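Local coordinates for protein TodX (Pseudomonas putida, PDB 3BS0) that transports toluene and related aromatic hydrocarbons across the outer membrane, the first step in their biodegradation, as a beta-barrel protein of the FadL family, at residues I57-S62 / L416-S421; E291-A296 / I338-K343. All blocks are in the same frame, centred on the assembly; numbering follows the deposited sequence.

Contact 1 of 2, residues I57-S62 / L416-S421; sequences IKVHDS and LRQSHS
Barrel closure is the theme here: the end of strand 44-60, at Ile57-His60, pairs antiparallel with the start of the last strand, 417-433, at Arg417-His420, sealing first strand to last as in other FadL-type barrels. Lys58 and Ser419 form a hydrogen-bonded pair, with Lys58 N giving its hydrogen to Ser419 O at 3.0 Å and Ser419 N returning one to Lys58 O at 2.8 Å. At the next hydrogen-bonded pair, His60 N reaches Arg417 O at 2.8 Å, while the return bond from Arg417 N to His60 O is weak.

The non-hydrogen-bonded pairs, Ile57 with His420 and Val59 with Gln418, turn their side chains to a buried face where Ile57 also touches Tyr109 and Pro371. Beta-branched residues suit an extended strand, and their methyls cover this face: Val59 CG2 packs against Gln418 CG at 3.5 Å, and Ile57 CD1 lies over one face of the His420 imidazole. Leu416 CD1 adds a methyl contact to Val59 CG1 at 4.1 Å.

Polar side chains occupy the opposite, partly exposed face. Lys58 leads its amine away from Ser419 to a salt bridge with Glu66 of strand 66-69. Arg417 holds CG between its backbone N and carbonyl carbon (chi1 60°), then runs extended to NE, which brings its guanidinium over the ring of His60. The two flat groups stack with planes only 12° apart and centres 4.1 Å apart, Arg417 NH2 lying above the rim of the imidazole.

Contact 2 of 2, residues E291-A296 / I338-K343; sequences ERWVVA and IGTAYK
Arg292 and Lys343 lose the most surface where the short turn before strand 293-302 meets the end of strand 333-343, and Trp293 follows them as the first residue of its strand in the antiparallel pairing of this barrel wall. The side chains of Arg292 and Lys343 cross at about a right angle, meeting through their CB methylenes, while Arg292 CD lies 3.4 Å from Lys343 O. Long chains suit this exposed end, since their hydrocarbon parts can pack while the charges stay at the surface; the guanidinium of Arg292 has a weak salt bridge to Glu291, its OE1 in the guanidinium plane.

Trp293 sets CG opposite its own backbone N (chi1 -168°), which sends the indole along the strand toward Thr340. The methyl Thr340 CG2 meets the indole edge 3.4 Å from Trp293 NE1, and Val295 CG2 lies 3.8 Å above one face, near the rim. Tyr342, its non-hydrogen-bonded partner, approaches obliquely, with Trp293 CD1 3.8 Å from Tyr342 CD1 and the ring planes at 76°; Phe289 also meets the indole. A serine in place of Trp293 would probably leave Thr340 CG2 and the Tyr342 ring without their aromatic neighbour and open a gap beside Val295.

Beneath these side chains, Val294 and Ala341 exchange backbone bonds of 2.9 Å (Val294 N to Ala341 O) and 3.0 Å (Ala341 N to Val294 O). Ala296 and Ala341 point to the other face, touching Tyr23 and Met16 respectively. Val294, Ala296, Gly339 and Ala341 keep that face small and apolar, whereas Trp293 and Tyr342 lie on the other, consistent with a barrel wall whose inner side meets the N-terminal region and whose outward face carries aromatics of the kind found near membrane interfaces.

How the contacts relate
Contacts 1 and 2 belong to the same barrel wall but lie far apart on it, with centres 38 Å apart and nearest atoms about 19 Å apart, so neither touches the other. Along the chain both strands of contact 2, 293-302 and 333-343, come between the two strands that contact 1 joins, 44-60 and 417-433. Contact 1 therefore joins strands from the two ends of the chain, whereas contact 2 joins strands with only 41 residues between its segments. Both are antiparallel pairings, one completing the ring of strands and the other continuing it, as expected for a closed outer-membrane barrel.

Contact 1 of 2, residues I57-S62 / L416-S421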
loop_
_atom_site.group_PDB
_atom_site.type_symbol
_atom_site.label_atom_id
_atom_site.label_comp_id
_atom_site.label_asym_id
_atom_site.label_seq_id
_atom_site.Cartn_x
_atom_site.Cartn_y
_atom_site.Cartn_z
ATOM N N ILE A 57 -10.528 10.356 -6.963
ATOM C CA ILE A 57 -9.802 11.587 -6.744
ATOM C C ILE A 57 -10.219 12.668 -7.713
ATOM O O ILE A 57 -10.417 12.421 -8.897
ATOM C CB ILE A 57 -8.289 11.364 -6.910
ATOM C CG1 ILE A 57 -7.825 10.244 -5.983
ATOM C CG2 ILE A 57 -7.534 12.638 -6.602
ATOM C CD1 ILE A 57 -6.322 9.994 -6.047
ATOM N N LYS A 58 -10.370 13.871 -7.189
ATOM C CA LYS A 58 -10.706 15.028 -8.000
ATOM C C LYS A 58 -9.727 16.125 -7.564
ATOM O O LYS A 58 -9.533 16.372 -6.359
ATOM C CB LYS A 58 -12.145 15.491 -7.748
ATOM C CG LYS A 58 -13.018 15.547 -8.979
ATOM C CD LYS A 58 -13.692 14.197 -9.208
ATOM C CE LYS A 58 -14.755 14.251 -10.319
ATOM N NZ LYS A 58 -15.876 15.200 -10.013
ATOM N N VAL A 59 -9.093 16.746 -8.551
ATOM C CA VAL A 59 -8.150 17.819 -8.314
ATOM C C VAL A 59 -8.718 18.994 -9.090
ATOM O O VAL A 59 -9.180 18.837 -10.226
ATOM C CB VAL A 59 -6.738 17.450 -8.837
ATOM C CG1 VAL A 59 -5.772 18.614 -8.652
ATOM C CG2 VAL A 59 -6.205 16.249 -8.075
ATOM N N HIS A 60 -8.717 20.165 -8.469
ATOM C CA HIS A 60 -9.244 21.346 -9.122
ATOM C C HIS A 60 -8.241 22.451 -9.335
ATOM O O HIS A 60 -7.285 22.627 -8.577
ATOM C CB HIS A 60 -10.438 21.898 -8.348
ATOM C CG HIS A 60 -11.686 21.104 -8.524
ATOM N ND1 HIS A 60 -12.464 21.185 -9.659
ATOM C CD2 HIS A 60 -12.277 20.185 -7.726
ATOM C CE1 HIS A 60 -13.483 20.352 -9.553
ATOM N NE2 HIS A 60 -13.393 19.734 -8.388
ATOM N N ASP A 61 -8.533 23.221 -10.371
ATOM C CA ASP A 61 -7.731 24.341 -10.812
ATOM C C ASP A 61 -8.170 25.649 -10.162
ATOM O O ASP A 61 -9.172 25.707 -9.443
ATOM C CB ASP A 61 -7.882 24.464 -12.327
ATOM C CG ASP A 61 -6.571 24.642 -13.015
ATOM O OD1 ASP A 61 -5.543 24.331 -12.378
ATOM O OD2 ASP A 61 -6.563 25.077 -14.186
ATOM N N SER A 62 -7.404 26.699 -10.428
ATOM C CA SER A 62 -7.724 28.017 -9.924
ATOM C C SER A 62 -8.625 28.651 -10.963
ATOM O O SER A 62 -8.904 29.844 -10.908
ATOM C CB SER A 62 -6.459 28.856 -9.778
ATOM O OG SER A 62 -5.651 28.348 -8.740
ATOM N N LEU A 416 -3.762 24.333 -6.044
ATOM C CA LEU A 416 -4.724 23.261 -6.235
ATOM C C LEU A 416 -5.520 22.844 -5.021
ATOM O O LEU A 416 -5.189 23.198 -3.891
ATOM C CB LEU A 416 -3.996 22.019 -6.741
ATOM C CG LEU A 416 -3.202 22.120 -8.032
ATOM C CD1 LEU A 416 -2.370 20.864 -8.199
ATOM C CD2 LEU A 416 -4.148 22.304 -9.199
ATOM N N ARG A 417 -6.583 22.086 -5.276
ATOM C CA ARG A 417 -7.388 21.537 -4.202
ATOM C C ARG A 417 -7.735 20.128 -4.624
ATOM O O ARG A 417 -8.009 19.875 -5.786
ATOM C CB ARG A 417 -8.626 22.400 -3.881
ATOM C CG ARG A 417 -9.626 22.620 -4.966
ATOM C CD ARG A 417 -10.608 23.723 -4.528
ATOM N NE ARG A 417 -11.590 24.016 -5.572
ATOM C CZ ARG A 417 -12.696 23.313 -5.784
ATOM N NH1 ARG A 417 -12.988 22.274 -5.018
ATOM N NH2 ARG A 417 -13.487 23.629 -6.793
ATOM N N GLN A 418 -7.667 19.206 -3.672
ATOM C CA GLN A 418 -7.908 17.807 -3.949
ATOM C C GLN A 418 -8.918 17.193 -3.004
ATOM O O GLN A 418 -9.021 17.586 -1.839
ATOM C CB GLN A 418 -6.593 17.041 -3.844
ATOM C CG GLN A 418 -6.536 15.716 -4.597
ATOM C CD GLN A 418 -5.146 15.079 -4.538
ATOM O OE1 GLN A 418 -4.750 14.496 -3.522
ATOM N NE2 GLN A 418 -4.393 15.214 -5.622
ATOM N N SER A 419 -9.669 16.227 -3.527
ATOM C CA SER A 419 -10.675 15.502 -2.755
ATOM C C SER A 419 -10.392 14.037 -3.050
ATOM O O SER A 419 -10.333 13.626 -4.211
ATOM C CB SER A 419 -12.084 15.906 -3.198
ATOM O OG SER A 419 -12.193 15.934 -4.612
ATOM N N HIS A 420 -10.229 13.244 -2.001
ATOM C CA HIS A 420 -9.857 11.849 -2.195
ATOM C C HIS A 420 -10.476 10.821 -1.241
ATOM O O HIS A 420 -10.339 10.924 -0.018
ATOM C CB HIS A 420 -8.313 11.808 -2.158
ATOM C CG HIS A 420 -7.728 10.455 -1.961
ATOM N ND1 HIS A 420 -8.208 9.333 -2.598
ATOM C CD2 HIS A 420 -6.676 10.047 -1.218
ATOM C CE1 HIS A 420 -7.479 8.288 -2.253
ATOM N NE2 HIS A 420 -6.541 8.695 -1.418
ATOM N N SER A 421 -11.152 9.829 -1.817
ATOM C CA SER A 421 -11.777 8.757 -1.037
ATOM C C SER A 421 -11.356 7.423 -1.644
ATOM O O SER A 421 -10.801 7.387 -2.744
ATOM C CB SER A 421 -13.311 8.880 -1.051
ATOM O OG SER A 421 -13.881 8.395 -2.254
#

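Contact 2 of 2, residues E291-A296 / I338-K343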
loop_
_atom_site.group_PDB
_atom_site.type_symbol
_atom_site.label_atom_id
_atom_site.label_comp_id
_atom_site.label_asym_id
_atom_site.label_seq_id
_atom_site.Cartn_x
_atom_site.Cartn_y
_atom_site.Cartn_z
ATOM N N GLU A 291 -21.147 -15.600 22.703
ATOM C CA GLU A 291 -20.517 -16.820 22.196
ATOM C C GLU A 291 -20.654 -16.881 20.674
ATOM O O GLU A 291 -20.111 -17.772 20.022
ATOM C CB GLU A 291 -21.134 -18.071 22.842
ATOM C CG GLU A 291 -22.652 -18.161 22.779
ATOM C CD GLU A 291 -23.204 -19.226 23.711
ATOM O OE1 GLU A 291 -24.436 -19.442 23.715
ATOM O OE2 GLU A 291 -22.405 -19.849 24.443
ATOM N N ARG A 292 -21.391 -15.922 20.121
ATOM C CA ARG A 292 -21.585 -15.816 18.682
ATOM C C ARG A 292 -21.157 -14.418 18.259
ATOM O O ARG A 292 -21.126 -14.093 17.074
ATOM C CB ARG A 292 -23.049 -16.063 18.310
ATOM C CG ARG A 292 -23.423 -17.526 18.411
ATOM C CD ARG A 292 -24.840 -17.822 17.981
ATOM N NE ARG A 292 -25.105 -19.259 18.060
ATOM C CZ ARG A 292 -25.050 -19.973 19.182
ATOM N NH1 ARG A 292 -24.742 -19.385 20.336
ATOM N NH2 ARG A 292 -25.294 -21.279 19.151
ATOM N N TRP A 293 -20.802 -13.610 19.253
ATOM C CA TRP A 293 -20.375 -12.241 19.034
ATOM C C TRP A 293 -18.994 -12.013 19.648
ATOM O O TRP A 293 -18.770 -12.327 20.820
ATOM C CB TRP A 293 -21.394 -11.294 19.662
ATOM C CG TRP A 293 -21.213 -9.879 19.259
ATOM C CD1 TRP A 293 -21.005 -9.413 17.998
ATOM C CD2 TRP A 293 -21.262 -8.729 20.110
ATOM N NE1 TRP A 293 -20.920 -8.043 18.004
ATOM C CE2 TRP A 293 -21.076 -7.595 19.289
ATOM C CE3 TRP A 293 -21.447 -8.545 21.486
ATOM C CZ2 TRP A 293 -21.067 -6.290 19.797
ATOM C CZ3 TRP A 293 -21.439 -7.244 21.991
ATOM C CH2 TRP A 293 -21.251 -6.134 21.144
ATOM N N VAL A 294 -18.070 -11.475 18.854
ATOM C CA VAL A 294 -16.713 -11.205 19.331
ATOM C C VAL A 294 -16.336 -9.784 18.951
ATOM O O VAL A 294 -16.734 -9.294 17.890
ATOM C CB VAL A 294 -15.661 -12.159 18.692
ATOM C CG1 VAL A 294 -14.313 -11.970 19.372
ATOM C CG2 VAL A 294 -16.122 -13.608 18.785
ATOM N N VAL A 295 -15.562 -9.125 19.808
ATOM C CA VAL A 295 -15.130 -7.757 19.540
ATOM C C VAL A 295 -13.617 -7.606 19.703
ATOM O O VAL A 295 -13.024 -8.149 20.628
ATOM C CB VAL A 295 -15.860 -6.758 20.465
ATOM C CG1 VAL A 295 -15.373 -5.330 20.206
ATOM C CG2 VAL A 295 -17.353 -6.848 20.223
ATOM N N ALA A 296 -13.002 -6.868 18.784
ATOM C CA ALA A 296 -11.562 -6.657 18.820
ATOM C C ALA A 296 -11.175 -5.179 18.735
ATOM O O ALA A 296 -11.818 -4.396 18.026
ATOM C CB ALA A 296 -10.893 -7.434 17.680
ATOM N N ILE A 338 -11.035 -1.045 15.842
ATOM C CA ILE A 338 -11.997 -1.854 16.577
ATOM C C ILE A 338 -12.807 -2.677 15.569
ATOM O O ILE A 338 -13.170 -2.179 14.493
ATOM C CB ILE A 338 -12.971 -0.988 17.416
ATOM C CG1 ILE A 338 -14.017 -1.897 18.078
ATOM C CG2 ILE A 338 -13.637 0.070 16.535
ATOM C CD1 ILE A 338 -15.126 -1.166 18.804
ATOM N N GLY A 339 -13.089 -3.933 15.917
ATOM C CA GLY A 339 -13.837 -4.788 15.011
ATOM C C GLY A 339 -14.839 -5.741 15.636
ATOM O O GLY A 339 -14.642 -6.256 16.738
ATOM N N THR A 340 -15.915 -5.988 14.902
ATOM C CA THR A 340 -16.973 -6.870 15.364
ATOM C C THR A 340 -17.277 -8.035 14.417
ATOM O O THR A 340 -17.266 -7.884 13.183
ATOM C CB THR A 340 -18.270 -6.061 15.626
ATOM O OG1 THR A 340 -18.375 -5.786 17.025
ATOM C CG2 THR A 340 -19.513 -6.824 15.153
ATOM N N ALA A 341 -17.545 -9.191 15.025
ATOM C CA ALA A 341 -17.881 -10.424 14.320
ATOM C C ALA A 341 -19.113 -11.008 15.017
ATOM O O ALA A 341 -19.188 -11.019 16.244
ATOM C CB ALA A 341 -16.722 -11.398 14.396
ATOM N N TYR A 342 -20.065 -11.508 14.236
ATOM C CA TYR A 342 -21.301 -12.051 14.793
ATOM C C TYR A 342 -21.778 -13.336 14.112
ATOM O O TYR A 342 -22.028 -13.343 12.909
ATOM C CB TYR A 342 -22.401 -10.981 14.681
ATOM C CG TYR A 342 -23.737 -11.338 15.296
ATOM C CD1 TYR A 342 -23.875 -11.498 16.675
ATOM C CD2 TYR A 342 -24.870 -11.489 14.502
ATOM C CE1 TYR A 342 -25.109 -11.795 17.252
ATOM C CE2 TYR A 342 -26.114 -11.788 15.065
ATOM C CZ TYR A 342 -26.227 -11.939 16.443
ATOM O OH TYR A 342 -27.455 -12.225 17.013
ATOM N N LYS A 343 -21.908 -14.418 14.877
ATOM C CA LYS A 343 -22.403 -15.676 14.317
ATOM C C LYS A 343 -23.925 -15.584 14.237
ATOM O O LYS A 343 -24.631 -15.865 15.208
ATOM C CB LYS A 343 -22.000 -16.867 15.188
ATOM C CG LYS A 343 -20.521 -17.211 15.137
ATOM C CD LYS A 343 -20.243 -18.571 15.775
ATOM C CE LYS A 343 -18.756 -18.870 15.801
ATOM N NZ LYS A 343 -18.022 -17.791 16.523
#